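Long-range contact in putative fusidic acid resistance protein (Staphylococcus aureus, PDB 2YB5), which confers resistance to the antibiotic fusidic acid, probably by binding elongation factor G and helping to clear it from drug-stalled ribosomes: residues L18-I23 and K72-L77. Numbering follows the deposited sequence.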
loop_
_atom_site.group_PDB
_atom_site.type_symbol
_atom_site.label_atom_id
_atom_site.label_comp_id
_atom_site.label_asym_id
_atom_site.label_seq_id
_atom_site.Cartn_x
_atom_site.Cartn_y
_atom_site.Cartn_z
ATOM N N LEU A 18 11.837 -5.481 -1.934
ATOM C CA LEU A 18 13.241 -5.516 -2.361
ATOM C C LEU A 18 14.059 -6.498 -1.518
ATOM O O LEU A 18 14.910 -7.216 -2.049
ATOM C CB LEU A 18 13.866 -4.125 -2.322
ATOM C CG LEU A 18 13.298 -3.110 -3.323
ATOM C CD1 LEU A 18 13.606 -1.693 -2.862
ATOM C CD2 LEU A 18 13.820 -3.352 -4.730
ATOM N N VAL A 19 13.784 -6.542 -0.217
ATOM C CA VAL A 19 14.467 -7.468 0.677
ATOM C C VAL A 19 14.187 -8.928 0.295
ATOM O O VAL A 19 15.113 -9.737 0.264
ATOM C CB VAL A 19 14.109 -7.204 2.155
ATOM C CG1 VAL A 19 14.594 -8.332 3.043
ATOM C CG2 VAL A 19 14.718 -5.876 2.610
ATOM N N TYR A 20 12.937 -9.260 -0.025
ATOM C CA TYR A 20 12.608 -10.614 -0.491
ATOM C C TYR A 20 13.263 -10.918 -1.833
ATOM O O TYR A 20 13.610 -12.062 -2.096
ATOM C CB TYR A 20 11.096 -10.843 -0.634
ATOM C CG TYR A 20 10.258 -10.742 0.633
ATOM C CD1 TYR A 20 10.776 -11.051 1.895
ATOM C CD2 TYR A 20 8.925 -10.341 0.558
ATOM C CE1 TYR A 20 9.978 -10.957 3.047
ATOM C CE2 TYR A 20 8.127 -10.247 1.694
ATOM C CZ TYR A 20 8.653 -10.552 2.932
ATOM O OH TYR A 20 7.833 -10.438 4.041
ATOM N N GLN A 21 13.413 -9.908 -2.688
ATOM C CA GLN A 21 14.094 -10.107 -3.959
ATOM C C GLN A 21 15.560 -10.473 -3.713
ATOM O O GLN A 21 16.090 -11.328 -4.396
ATOM C CB GLN A 21 13.979 -8.876 -4.864
ATOM C CG GLN A 21 14.359 -9.144 -6.345
ATOM C CD GLN A 21 13.231 -9.768 -7.178
ATOM O OE1 GLN A 21 12.203 -10.185 -6.651
ATOM N NE2 GLN A 21 13.423 -9.814 -8.487
ATOM N N LEU A 22 16.188 -9.829 -2.729
ATOM C CA LEU A 22 17.542 -10.169 -2.304
ATOM C C LEU A 22 17.646 -11.628 -1.879
ATOM O O LEU A 22 18.636 -12.296 -2.178
ATOM C CB LEU A 22 18.003 -9.277 -1.144
ATOM C CG LEU A 22 18.822 -8.032 -1.477
ATOM C CD1 LEU A 22 19.217 -7.315 -0.179
ATOM C CD2 LEU A 22 20.058 -8.397 -2.276
ATOM N N ILE A 23 16.624 -12.110 -1.176
ATOM C CA ILE A 23 16.570 -13.507 -0.759
ATOM C C ILE A 23 16.461 -14.467 -1.954
ATOM O O ILE A 23 17.025 -15.560 -1.922
ATOM C CB ILE A 23 15.422 -13.745 0.234
ATOM C CG1 ILE A 23 15.754 -13.075 1.574
ATOM C CG2 ILE A 23 15.185 -15.235 0.440
ATOM C CD1 ILE A 23 14.597 -13.058 2.569
ATOM N N LYS A 72 15.247 -13.546 10.156
ATOM C CA LYS A 72 16.203 -12.463 10.402
ATOM C C LYS A 72 15.797 -11.170 9.683
ATOM O O LYS A 72 15.908 -10.076 10.245
ATOM C CB LYS A 72 17.606 -12.883 9.964
ATOM N N ALA A 73 15.324 -11.305 8.448
ATOM C CA ALA A 73 14.856 -10.161 7.666
ATOM C C ALA A 73 13.668 -9.478 8.338
ATOM O O ALA A 73 13.641 -8.253 8.467
ATOM C CB ALA A 73 14.474 -10.603 6.260
ATOM N N GLU A 74 12.699 -10.284 8.769
ATOM C CA GLU A 74 11.450 -9.783 9.354
ATOM C C GLU A 74 11.669 -8.983 10.638
ATOM O O GLU A 74 11.026 -7.960 10.850
ATOM C CB GLU A 74 10.487 -10.945 9.628
ATOM C CG GLU A 74 10.009 -11.675 8.369
ATOM C CD GLU A 74 9.083 -10.834 7.513
ATOM O OE1 GLU A 74 8.148 -10.223 8.073
ATOM O OE2 GLU A 74 9.289 -10.791 6.279
ATOM N N HIS A 75 12.574 -9.455 11.488
ATOM C CA HIS A 75 12.941 -8.738 12.706
ATOM C C HIS A 75 13.512 -7.360 12.379
ATOM O O HIS A 75 13.068 -6.351 12.926
ATOM C CB HIS A 75 13.964 -9.547 13.515
ATOM C CG HIS A 75 14.552 -8.797 14.672
ATOM N ND1 HIS A 75 13.826 -8.479 15.800
ATOM C CD2 HIS A 75 15.798 -8.306 14.874
ATOM C CE1 HIS A 75 14.597 -7.819 16.645
ATOM N NE2 HIS A 75 15.800 -7.704 16.109
ATOM N N LEU A 76 14.496 -7.331 11.482
ATOM C CA LEU A 76 15.129 -6.080 11.071
ATOM C C LEU A 76 14.111 -5.147 10.401
ATOM O O LEU A 76 14.116 -3.941 10.654
ATOM C CB LEU A 76 16.313 -6.351 10.131
ATOM C CG LEU A 76 17.506 -7.130 10.703
ATOM C CD1 LEU A 76 18.434 -7.605 9.584
ATOM C CD2 LEU A 76 18.286 -6.298 11.719
ATOM N N LEU A 77 13.240 -5.711 9.562
ATOM C CA LEU A 77 12.151 -4.941 8.933
ATOM C C LEU A 77 11.192 -4.390 9.982
ATOM O O LEU A 77 10.814 -3.230 9.913
ATOM C CB LEU A 77 11.366 -5.783 7.912
ATOM C CG LEU A 77 11.993 -6.013 6.532
ATOM C CD1 LEU A 77 11.117 -6.939 5.698
ATOM C CD2 LEU A 77 12.248 -4.703 5.796
#
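The Tyr20 ring meets Glu74 at its edge and not over a face: OE2 of the carboxylate lies in the ring plane, beside the CE1 and OH corner, and the two flat groups are nearly coplanar, 20° apart. Tyr20 OH donates a hydrogen bond of 2.7 Å to Glu74 OE2, reaching the oxygen on its syn side and slightly off the plane of the carboxylate. The same oxygen stands 3.3 Å from Tyr20 CE1, so the hydroxyl and the neighbouring ring edge both border it. Neither side chain leaves its helix pointing straight at the other. The Glu74 chain bends at chi2, which helps bring its carboxylate to the phenol, and the two side chains meet nearly perpendicular, each running transverse to the other. This polar bond lies along the partly exposed flank of the contact; the charge of Glu74 would probably strengthen it.

Beside it the interface is apolar. Val19 points at the other helix and divides its two methyls: CG1, anti to the backbone N (chi1 169°), rests 3.9 Å from Ala73 CB, while CG2 comes within 4.2 Å of Leu77 CD2. Ile23 CD1 touches Ala73 CB more loosely, at 4.4 Å, one turn further along. The backbones come nearest at Val19 CA and Ala73 CA, 7.5 Å apart, consistent with the short side chain of Ala73. Phe59 of helix 59-63 packs on both Val19 and Leu77, and Ile45 of helix 35-50 also meets Val19, extending the buried core.

With segment axes 11.2 Å apart at an angle of 159°, this is near-antiparallel helix packing within the helical N-terminal elongation factor G-binding domain, in a different part of the chain from the C-terminal treble-clef zinc finger.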